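Putative exported protein (PDB 3OD9) probably inhibits i-type lysozyme in the periplasm, and carries a metal-binding site in a loop rich in acidic residues. Local coordinates at residues 72-77 / 96-101; 76-81 / 90-95; 7-12 / 62-67. All blocks are in the same frame, centred on the assembly; numbering follows the deposited sequence. Where two conformers were deposited one is given.

How the contacts relate
Contact 2 (76-81 / 90-95) is the core of the three: all its touching residues are buried, and six backbone hydrogen bonds tie two neighbouring strands of one sheet. Contact 1 (72-77 / 96-101) uses the same hairpin strands, shares E76 and L77, and lies about 14 Å away between centres, at a partly buried end where waters join segments that make no direct hydrogen bond and the sodium ion organises the 68-76 loop alone. Contact 3 (7-12 / 62-67) is a surface contact between edge strands of the two sheets, purely apolar across the interface. The strand of 62-67 neighbours 76-82 and reaches both other contacts, through the probable hydrogen bond E76 N to L67 O (2.8 Å).

Contact 1: 72-77 / 96-101; sequences DKQPEL and TLNPQE. With NA (sodium ion), chain E; K (potassium ion), chain D.
E76 lies side by side with T96, both side chains pointing the same way. From CB, with CG set beside the backbone N (chi1 -82°), the chain bends at chi2 (62°), and CG rests 3.7 Å from T96 CG2. That fold brings the carboxylate round to the sodium ion, which it grips through both oxygens: E76 OE1 and OE2 each lie 2.6 Å from the metal. OE1 also accepts the backbone N-H of L69, so the carboxylate is fixed against rotation, while OE2 runs past the methyl of T96. A water 2.7 Å from E76 OE2 also accepts the N-H of L97 and lies near P75 O.

The metal shell is completed by D72 OD1 and the carbonyl O of Q74 here, and by D68 and N70, giving ligands at every second residue of a D-x-N-x-D-x-Q-x-E loop that leads into strand 76-82. The spacing recalls the D-x-D-x-D calcium loops, and magnesium has also been seen at this site. D72 OD1 accepts the N-H of Q74 at 2.9 Å, an Asx turn.

Here the hairpin strands have parted, and a second water donates to P75 O and L97 O. A third accepts from N98 ND2 at 2.7 Å and is within hydrogen-bonding distance of D72 OD2. L97 CD1 reaches the polar backbone, 3.5 Å from P75 O; the apolar contact is L97 CD2 with L77 CB, 3.9 Å. At the strand end, N98 OD1 accepts the N-H of E101, three residues on, an Asx motif, and the E101 carbonyl binds the potassium ion.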
loop_
_atom_site.group_PDB
_atom_site.type_symbol
_atom_site.label_atom_id
_atom_site.label_comp_id
_atom_site.label_asym_id
_atom_site.label_seq_id
_atom_site.Cartn_x
_atom_site.Cartn_y
_atom_site.Cartn_z
ATOM N N ASP A 72 13.743 15.027 16.641
ATOM C CA ASP A 72 14.830 14.043 16.712
ATOM C C ASP A 72 15.925 14.258 15.657
ATOM O O ASP A 72 16.816 13.419 15.502
ATOM C CB ASP A 72 14.302 12.600 16.703
ATOM C CG ASP A 72 13.888 12.125 15.325
ATOM O OD1 ASP A 72 13.986 12.905 14.367
ATOM O OD2 ASP A 72 13.473 10.956 15.189
ATOM N N LYS A 73 15.847 15.393 14.960
ATOM C CA LYS A 73 16.826 15.822 13.957
ATOM C C LYS A 73 16.652 15.186 12.579
ATOM O O LYS A 73 17.231 15.661 11.609
ATOM C CB LYS A 73 18.265 15.644 14.468
ATOM C CG LYS A 73 18.560 16.426 15.737
ATOM C CD LYS A 73 20.048 16.525 16.014
ATOM C CE LYS A 73 20.292 17.228 17.340
ATOM N NZ LYS A 73 19.439 18.450 17.490
ATOM N N GLN A 74 15.849 14.129 12.501
ATOM C CA GLN A 74 15.627 13.405 11.245
ATOM C C GLN A 74 14.337 13.889 10.594
ATOM O O GLN A 74 13.379 14.182 11.287
ATOM C CB GLN A 74 15.546 11.901 11.526
ATOM C CG GLN A 74 16.764 11.412 12.287
ATOM C CD GLN A 74 16.707 9.949 12.618
ATOM O OE1 GLN A 74 15.822 9.490 13.349
ATOM N NE2 GLN A 74 17.656 9.199 12.088
ATOM N N PRO A 75 14.288 13.974 9.260
ATOM C CA PRO A 75 13.018 14.428 8.683
ATOM C C PRO A 75 11.919 13.373 8.750
ATOM O O PRO A 75 12.180 12.181 8.519
ATOM C CB PRO A 75 13.379 14.689 7.220
ATOM C CG PRO A 75 14.507 13.730 6.949
ATOM C CD PRO A 75 15.309 13.710 8.232
ATOM N N GLU A 76 10.706 13.812 9.075
ATOM C CA GLU A 76 9.505 13.044 8.768
ATOM C C GLU A 76 9.158 13.326 7.309
ATOM O O GLU A 76 9.587 14.342 6.737
ATOM C CB GLU A 76 8.336 13.465 9.665
ATOM C CG GLU A 76 8.344 12.818 11.033
ATOM C CD GLU A 76 9.564 13.190 11.838
ATOM O OE1 GLU A 76 9.710 14.383 12.192
ATOM O OE2 GLU A 76 10.403 12.292 12.104
ATOM N N LEU A 77 8.413 12.408 6.700
ATOM C CA LEU A 77 7.850 12.634 5.373
ATOM C C LEU A 77 6.454 13.220 5.523
ATOM O O LEU A 77 5.605 12.658 6.221
ATOM C CB LEU A 77 7.764 11.327 4.575
ATOM C CG LEU A 77 7.011 11.406 3.237
ATOM C CD1 LEU A 77 7.755 12.266 2.215
ATOM C CD2 LEU A 77 6.727 10.002 2.687
ATOM N N THR A 96 6.973 9.022 10.334
ATOM C CA THR A 96 8.354 8.814 10.718
ATOM C C THR A 96 8.946 7.692 9.860
ATOM O O THR A 96 8.271 6.708 9.515
ATOM C CB THR A 96 8.496 8.500 12.209
ATOM O OG1 THR A 96 7.658 7.385 12.547
ATOM C CG2 THR A 96 8.074 9.704 13.041
ATOM N N LEU A 97 10.213 7.839 9.505
ATOM C CA LEU A 97 10.891 6.832 8.708
ATOM C C LEU A 97 12.371 6.934 9.016
ATOM O O LEU A 97 13.024 7.909 8.656
ATOM C CB LEU A 97 10.604 6.966 7.199
ATOM C CG LEU A 97 9.880 8.163 6.584
ATOM C CD1 LEU A 97 10.601 9.477 6.887
ATOM C CD2 LEU A 97 9.708 7.988 5.081
ATOM N N ASN A 98 12.887 5.950 9.740
ATOM C CA ASN A 98 14.277 5.999 10.158
ATOM C C ASN A 98 14.819 4.592 10.339
ATOM O O ASN A 98 14.057 3.632 10.352
ATOM C CB ASN A 98 14.429 6.857 11.426
ATOM C CG ASN A 98 13.675 6.289 12.605
ATOM O OD1 ASN A 98 13.936 5.169 13.027
ATOM N ND2 ASN A 98 12.741 7.068 13.160
ATOM N N PRO A 99 16.143 4.461 10.449
ATOM C CA PRO A 99 16.727 3.119 10.534
ATOM C C PRO A 99 16.317 2.342 11.788
ATOM O O PRO A 99 16.252 1.108 11.757
ATOM C CB PRO A 99 18.230 3.407 10.544
ATOM C CG PRO A 99 18.344 4.697 9.764
ATOM C CD PRO A 99 17.167 5.496 10.222
ATOM N N GLN A 100 16.040 3.037 12.886
ATOM C CA GLN A 100 15.725 2.354 14.139
ATOM C C GLN A 100 14.312 1.774 14.163
ATOM O O GLN A 100 14.093 0.655 14.645
ATOM C CB GLN A 100 15.932 3.303 15.321
ATOM C CG GLN A 100 17.398 3.668 15.588
ATOM C CD GLN A 100 18.017 4.640 14.565
ATOM O OE1 GLN A 100 17.353 5.556 14.053
ATOM N NE2 GLN A 100 19.310 4.457 14.295
ATOM N N GLU A 101 13.366 2.533 13.637
ATOM C CA GLU A 101 11.967 2.165 13.770
ATOM C C GLU A 101 11.305 1.783 12.460
ATOM O O GLU A 101 10.219 1.260 12.463
ATOM C CB GLU A 101 11.181 3.298 14.430
ATOM C CG GLU A 101 11.640 3.613 15.842
ATOM C CD GLU A 101 10.693 4.530 16.592
ATOM O OE1 GLU A 101 9.589 4.820 16.086
ATOM O OE2 GLU A 101 11.055 4.950 17.706
HETATM NA NA NA E . 12.042 13.907 13.206
HETATM K K K D . 7.510 0.522 12.106
HETATM O O HOH W 1 12.580 9.744 12.713
HETATM O O HOH W 2 14.333 10.319 8.369
HETATM O O HOH W 3 11.377 10.311 10.517
HETATM O O HOH W 4 8.398 -0.322 9.474
HETATM O O HOH W 5 9.206 0.351 14.887
#

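Contact 2: 76-81 / 90-95. With NA (sodium ion), chain E.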
loop_
_atom_site.group_PDB
_atom_site.type_symbol
_atom_site.label_atom_id
_atom_site.label_comp_id
_atom_site.label_asym_id
_atom_site.label_seq_id
_atom_site.Cartn_x
_atom_site.Cartn_y
_atom_site.Cartn_z
ATOM N N GLU A 76 10.706 13.812 9.075
ATOM C CA GLU A 76 9.505 13.044 8.768
ATOM C C GLU A 76 9.158 13.326 7.309
ATOM O O GLU A 76 9.587 14.342 6.737
ATOM C CB GLU A 76 8.336 13.465 9.665
ATOM C CG GLU A 76 8.344 12.818 11.033
ATOM C CD GLU A 76 9.564 13.190 11.838
ATOM O OE1 GLU A 76 9.710 14.383 12.192
ATOM O OE2 GLU A 76 10.403 12.292 12.104
ATOM N N LEU A 77 8.413 12.408 6.700
ATOM C CA LEU A 77 7.850 12.634 5.373
ATOM C C LEU A 77 6.454 13.220 5.523
ATOM O O LEU A 77 5.605 12.658 6.221
ATOM C CB LEU A 77 7.764 11.327 4.575
ATOM C CG LEU A 77 7.011 11.406 3.237
ATOM C CD1 LEU A 77 7.755 12.266 2.215
ATOM C CD2 LEU A 77 6.727 10.002 2.687
ATOM N N ILE A 78 6.214 14.338 4.851
ATOM C CA ILE A 78 4.885 14.932 4.801
ATOM C C ILE A 78 4.335 14.844 3.390
ATOM O O ILE A 78 4.976 15.298 2.433
ATOM C CB ILE A 78 4.899 16.395 5.250
ATOM C CG1 ILE A 78 5.380 16.478 6.696
ATOM C CG2 ILE A 78 3.506 17.008 5.096
ATOM C CD1 ILE A 78 6.847 16.755 6.827
ATOM N N VAL A 79 3.163 14.236 3.263
ATOM C CA VAL A 79 2.466 14.153 1.985
ATOM C C VAL A 79 1.276 15.094 2.062
ATOM O O VAL A 79 0.364 14.894 2.866
ATOM C CB VAL A 79 1.976 12.719 1.707
ATOM C CG1 VAL A 79 1.243 12.650 0.365
ATOM C CG2 VAL A 79 3.159 11.741 1.758
ATOM N N VAL A 80 1.293 16.134 1.236
ATOM C CA VAL A 80 0.229 17.134 1.247
ATOM C C VAL A 80 -0.696 16.872 0.073
ATOM O O VAL A 80 -0.246 16.710 -1.061
ATOM C CB VAL A 80 0.789 18.581 1.160
ATOM C CG1 VAL A 80 -0.349 19.604 1.222
ATOM C CG2 VAL A 80 1.818 18.834 2.261
ATOM N N VAL A 81 -1.990 16.809 0.361
ATOM C CA VAL A 81 -2.992 16.496 -0.640
ATOM C C VAL A 81 -3.955 17.674 -0.785
ATOM O O VAL A 81 -4.416 18.240 0.210
ATOM C CB VAL A 81 -3.772 15.218 -0.231
ATOM C CG1 VAL A 81 -4.991 14.977 -1.132
ATOM C CG2 VAL A 81 -2.843 14.011 -0.236
ATOM N N LEU A 90 -6.986 21.480 2.084
ATOM C CA LEU A 90 -5.755 20.721 2.220
ATOM C C LEU A 90 -5.871 19.635 3.267
ATOM O O LEU A 90 -6.549 19.788 4.279
ATOM C CB LEU A 90 -4.595 21.648 2.599
ATOM C CG LEU A 90 -4.174 22.671 1.550
ATOM C CD1 LEU A 90 -3.111 23.589 2.129
ATOM C CD2 LEU A 90 -3.681 21.971 0.294
ATOM N N SER A 91 -5.195 18.530 3.005
ATOM C CA SER A 91 -5.024 17.483 3.991
ATOM C C SER A 91 -3.583 17.008 3.893
ATOM O O SER A 91 -2.885 17.298 2.921
ATOM C CB SER A 91 -6.013 16.341 3.755
ATOM O OG SER A 91 -5.974 15.889 2.413
ATOM N N ALA A 92 -3.120 16.311 4.917
ATOM C CA ALA A 92 -1.740 15.873 4.931
ATOM C C ALA A 92 -1.546 14.752 5.919
ATOM O O ALA A 92 -2.210 14.695 6.963
ATOM C CB ALA A 92 -0.805 17.036 5.268
ATOM N N ASP A 93 -0.634 13.858 5.570
ATOM C CA ASP A 93 -0.176 12.831 6.482
ATOM C C ASP A 93 1.310 12.993 6.698
ATOM O O ASP A 93 2.043 13.325 5.763
ATOM C CB ASP A 93 -0.462 11.460 5.887
ATOM C CG ASP A 93 -1.936 11.214 5.720
ATOM O OD1 ASP A 93 -2.623 11.122 6.752
ATOM O OD2 ASP A 93 -2.408 11.104 4.566
ATOM N N ALA A 94 1.764 12.746 7.924
ATOM C CA ALA A 94 3.195 12.730 8.226
ATOM C C ALA A 94 3.566 11.328 8.695
ATOM O O ALA A 94 2.765 10.663 9.388
ATOM C CB ALA A 94 3.536 13.748 9.299
ATOM N N PHE A 95 4.780 10.909 8.333
ATOM C CA PHE A 95 5.301 9.599 8.686
ATOM C C PHE A 95 6.687 9.758 9.266
ATOM O O PHE A 95 7.496 10.524 8.743
ATOM C CB PHE A 95 5.401 8.695 7.447
ATOM C CG PHE A 95 4.112 8.568 6.695
ATOM C CD1 PHE A 95 3.247 7.523 6.953
ATOM C CD2 PHE A 95 3.748 9.517 5.747
ATOM C CE1 PHE A 95 2.044 7.418 6.279
ATOM C CE2 PHE A 95 2.547 9.417 5.063
ATOM C CZ PHE A 95 1.692 8.368 5.330
HETATM NA NA NA E . 12.042 13.907 13.206
#
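The F95 ring is approached at its edge by strand 76-81: the carbonyl oxygen of L77 lies near the ring plane, 3.7 Å from F95 CD2, and V79 CG2 sits beside F95 CE2 at 4.1 Å. V79 CG2 is the methyl beside the backbone N, since CG1 takes the anti position (chi1 180°). Beyond this pair of strands, Y32 and V34 of strand 30-37 and L55 of strand 49-57 also touch the ring, placing it between the two sheets. The second flat group, the D93 carboxylate, shares this side of the sheet; OD2 is hydrogen-bonded to Y32 OH and OD1 to H108 ND1.

The backbones form a regular antiparallel ladder, their N-to-C directions 165° apart. L77 with F95, V79 with D93 and V81 with S91 are hydrogen-bonded pairs, each joined by two bonds. V81 N to S91 O is short and straight at 2.8 Å, with an N-H...O angle of 177°. Between them fall the non-hydrogen-bonded pairs I78 with A94 and V80 with A92, whose side chains face the other way, where I78 and A92 meet helix 118-123 and A94 meets F106. The small alanines meet the branched residues there, A94 CB lying 4.2 Å from I78 CG1. Back on the F95 side, S91 OG sits against V81 CB at 3.5 Å.

The bonds from Y32 and H108 satisfy the D93 carboxylate, buried among L77, V79 and F95; separately, its negative charge would probably favour a protonated H108.

Contact 3: 7-12 / 62-67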
loop_
_atom_site.group_PDB
_atom_site.type_symbol
_atom_site.label_atom_id
_atom_site.label_comp_id
_atom_site.label_asym_id
_atom_site.label_seq_id
_atom_site.Cartn_x
_atom_site.Cartn_y
_atom_site.Cartn_z
ATOM N N LYS A 7 7.052 9.152 -7.016
ATOM C CA LYS A 7 8.215 9.934 -6.637
ATOM C C LYS A 7 9.104 9.120 -5.714
ATOM O O LYS A 7 8.618 8.434 -4.827
ATOM C CB LYS A 7 7.794 11.224 -5.934
ATOM C CG LYS A 7 8.951 12.134 -5.580
ATOM C CD LYS A 7 9.624 12.677 -6.826
ATOM C CE LYS A 7 10.755 13.629 -6.465
ATOM N NZ LYS A 7 11.423 14.179 -7.675
ATOM N N GLN A 8 10.408 9.206 -5.932
ATOM C CA GLN A 8 11.377 8.532 -5.095
ATOM C C GLN A 8 12.289 9.559 -4.434
ATOM O O GLN A 8 12.814 10.459 -5.105
ATOM C CB GLN A 8 12.184 7.568 -5.948
ATOM C CG GLN A 8 13.251 6.832 -5.207
ATOM C CD GLN A 8 14.048 5.973 -6.138
ATOM O OE1 GLN A 8 13.492 5.173 -6.888
ATOM N NE2 GLN A 8 15.359 6.154 -6.125
ATOM N N LEU A 9 12.482 9.415 -3.124
ATOM C CA LEU A 9 13.330 10.322 -2.346
ATOM C C LEU A 9 14.347 9.539 -1.526
ATOM O O LEU A 9 14.045 8.459 -1.001
ATOM C CB LEU A 9 12.488 11.171 -1.385
ATOM C CG LEU A 9 11.396 12.089 -1.947
ATOM C CD1 LEU A 9 10.620 12.743 -0.806
ATOM C CD2 LEU A 9 11.971 13.150 -2.878
ATOM N N THR A 10 15.543 10.090 -1.388
ATOM C CA THR A 10 16.533 9.514 -0.499
ATOM C C THR A 10 16.592 10.343 0.771
ATOM O O THR A 10 16.735 11.576 0.721
ATOM C CB THR A 10 17.926 9.425 -1.157
ATOM O OG1 THR A 10 17.839 8.614 -2.332
ATOM C CG2 THR A 10 18.929 8.803 -0.203
ATOM N N LEU A 11 16.456 9.667 1.905
ATOM C CA LEU A 11 16.513 10.303 3.223
ATOM C C LEU A 11 17.959 10.525 3.662
ATOM O O LEU A 11 18.856 9.886 3.149
ATOM C CB LEU A 11 15.789 9.422 4.241
ATOM C CG LEU A 11 14.306 9.217 3.910
ATOM C CD1 LEU A 11 13.712 8.033 4.630
ATOM C CD2 LEU A 11 13.507 10.474 4.190
ATOM N N PRO A 12 18.183 11.428 4.631
ATOM C CA PRO A 12 19.559 11.647 5.099
ATOM C C PRO A 12 20.260 10.351 5.539
ATOM O O PRO A 12 21.478 10.238 5.368
ATOM C CB PRO A 12 19.365 12.581 6.291
ATOM C CG PRO A 12 18.165 13.406 5.884
ATOM C CD PRO A 12 17.240 12.421 5.187
ATOM N N LYS A 62 0.006 17.079 -3.779
ATOM C CA LYS A 62 0.463 18.391 -4.216
ATOM C C LYS A 62 1.917 18.659 -3.849
ATOM O O LYS A 62 2.614 19.397 -4.544
ATOM C CB LYS A 62 -0.410 19.469 -3.584
ATOM C CG LYS A 62 0.040 20.887 -3.850
ATOM C CD LYS A 62 -0.785 21.869 -3.034
ATOM C CE LYS A 62 -0.264 23.287 -3.190
ATOM N NZ LYS A 62 -1.026 24.245 -2.347
ATOM N N GLU A 63 2.368 18.094 -2.737
ATOM C CA GLU A 63 3.743 18.302 -2.294
ATOM C C GLU A 63 4.224 17.143 -1.448
ATOM O O GLU A 63 3.434 16.536 -0.727
ATOM C CB GLU A 63 3.861 19.567 -1.430
ATOM C CG GLU A 63 3.047 20.770 -1.863
ATOM C CD GLU A 63 3.070 21.883 -0.826
ATOM O OE1 GLU A 63 2.046 22.584 -0.669
ATOM O OE2 GLU A 63 4.110 22.052 -0.163
ATOM N N LEU A 64 5.524 16.861 -1.532
ATOM C CA LEU A 64 6.199 15.996 -0.581
ATOM C C LEU A 64 7.254 16.829 0.130
ATOM O O LEU A 64 8.028 17.540 -0.514
ATOM C CB LEU A 64 6.866 14.809 -1.281
ATOM C CG LEU A 64 5.951 13.927 -2.138
ATOM C CD1 LEU A 64 6.758 12.839 -2.829
ATOM C CD2 LEU A 64 4.829 13.300 -1.305
ATOM N N LYS A 65 7.277 16.762 1.454
ATOM C CA LYS A 65 8.247 17.510 2.243
ATOM C C LYS A 65 9.018 16.600 3.188
ATOM O O LYS A 65 8.454 15.649 3.731
ATOM C CB LYS A 65 7.559 18.619 3.053
ATOM C CG LYS A 65 6.904 19.687 2.201
ATOM C CD LYS A 65 6.247 20.768 3.054
ATOM C CE LYS A 65 5.984 22.034 2.236
ATOM N NZ LYS A 65 5.131 23.026 2.941
ATOM N N LEU A 66 10.301 16.891 3.385
ATOM C CA LEU A 66 11.099 16.198 4.384
ATOM C C LEU A 66 11.477 17.204 5.455
ATOM O O LEU A 66 12.384 18.019 5.269
ATOM C CB LEU A 66 12.357 15.576 3.758
ATOM C CG LEU A 66 12.112 14.410 2.781
ATOM C CD1 LEU A 66 13.438 13.963 2.143
ATOM C CD2 LEU A 66 11.394 13.230 3.447
ATOM N N LEU A 67 10.760 17.162 6.568
ATOM C CA LEU A 67 10.962 18.120 7.650
ATOM C C LEU A 67 10.891 17.415 8.987
ATOM O O LEU A 67 10.067 16.521 9.181
ATOM C CB LEU A 67 9.906 19.231 7.625
ATOM C CG LEU A 67 9.923 20.270 6.509
ATOM C CD1 LEU A 67 8.629 21.080 6.542
ATOM C CD2 LEU A 67 11.146 21.188 6.639
#
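K7 and L64 open a contact in which two nearly parallel edge strands from different sheets, 7-10 and 62-67, with 10° between their directions, are joined by side chains alone. Their axes stay 9.9 Å apart, about twice the spacing of hydrogen-bonded strands, so side chains must fill the interval. K7 uses its hydrocarbon part, not its charge: K7 CG lies 3.6 Å from L64 CD1, with CB almost as near. CG of K7 stands opposite the backbone N (chi1 -177°), and the chain then bends at chi2, so that its base covers the leucine methyl while its end leads away.

Next along the row, L9 points at the other strand and reaches both of its inward leucines with a single methyl. L9 CD1 lies 4.3 Å from L64 CB and 4.2 Å from L66 CG. Just past the strand, L11 CD2 meets L66 CD2 at 3.6 Å, the two side chains at roughly a right angle.

Each segment lies on an edge strand of a different four-stranded antiparallel sheet. Strand 6-10 bonds to 16-21, and 60-67 to 76-82; L64 touches V79 and L66 touches L77, while L9 touches V17. The contact thus lines one edge of a beta-sandwich. K62 and E63 both face V80 in a classic beta bulge, and the CB of K65 points away from strand 7-10. E63 OE2 pairs with K65 NZ at 3.4 Å.

The chemistry is consistent with van der Waals packing and partial exclusion of water, with charge kept to the ends and outer side of the row.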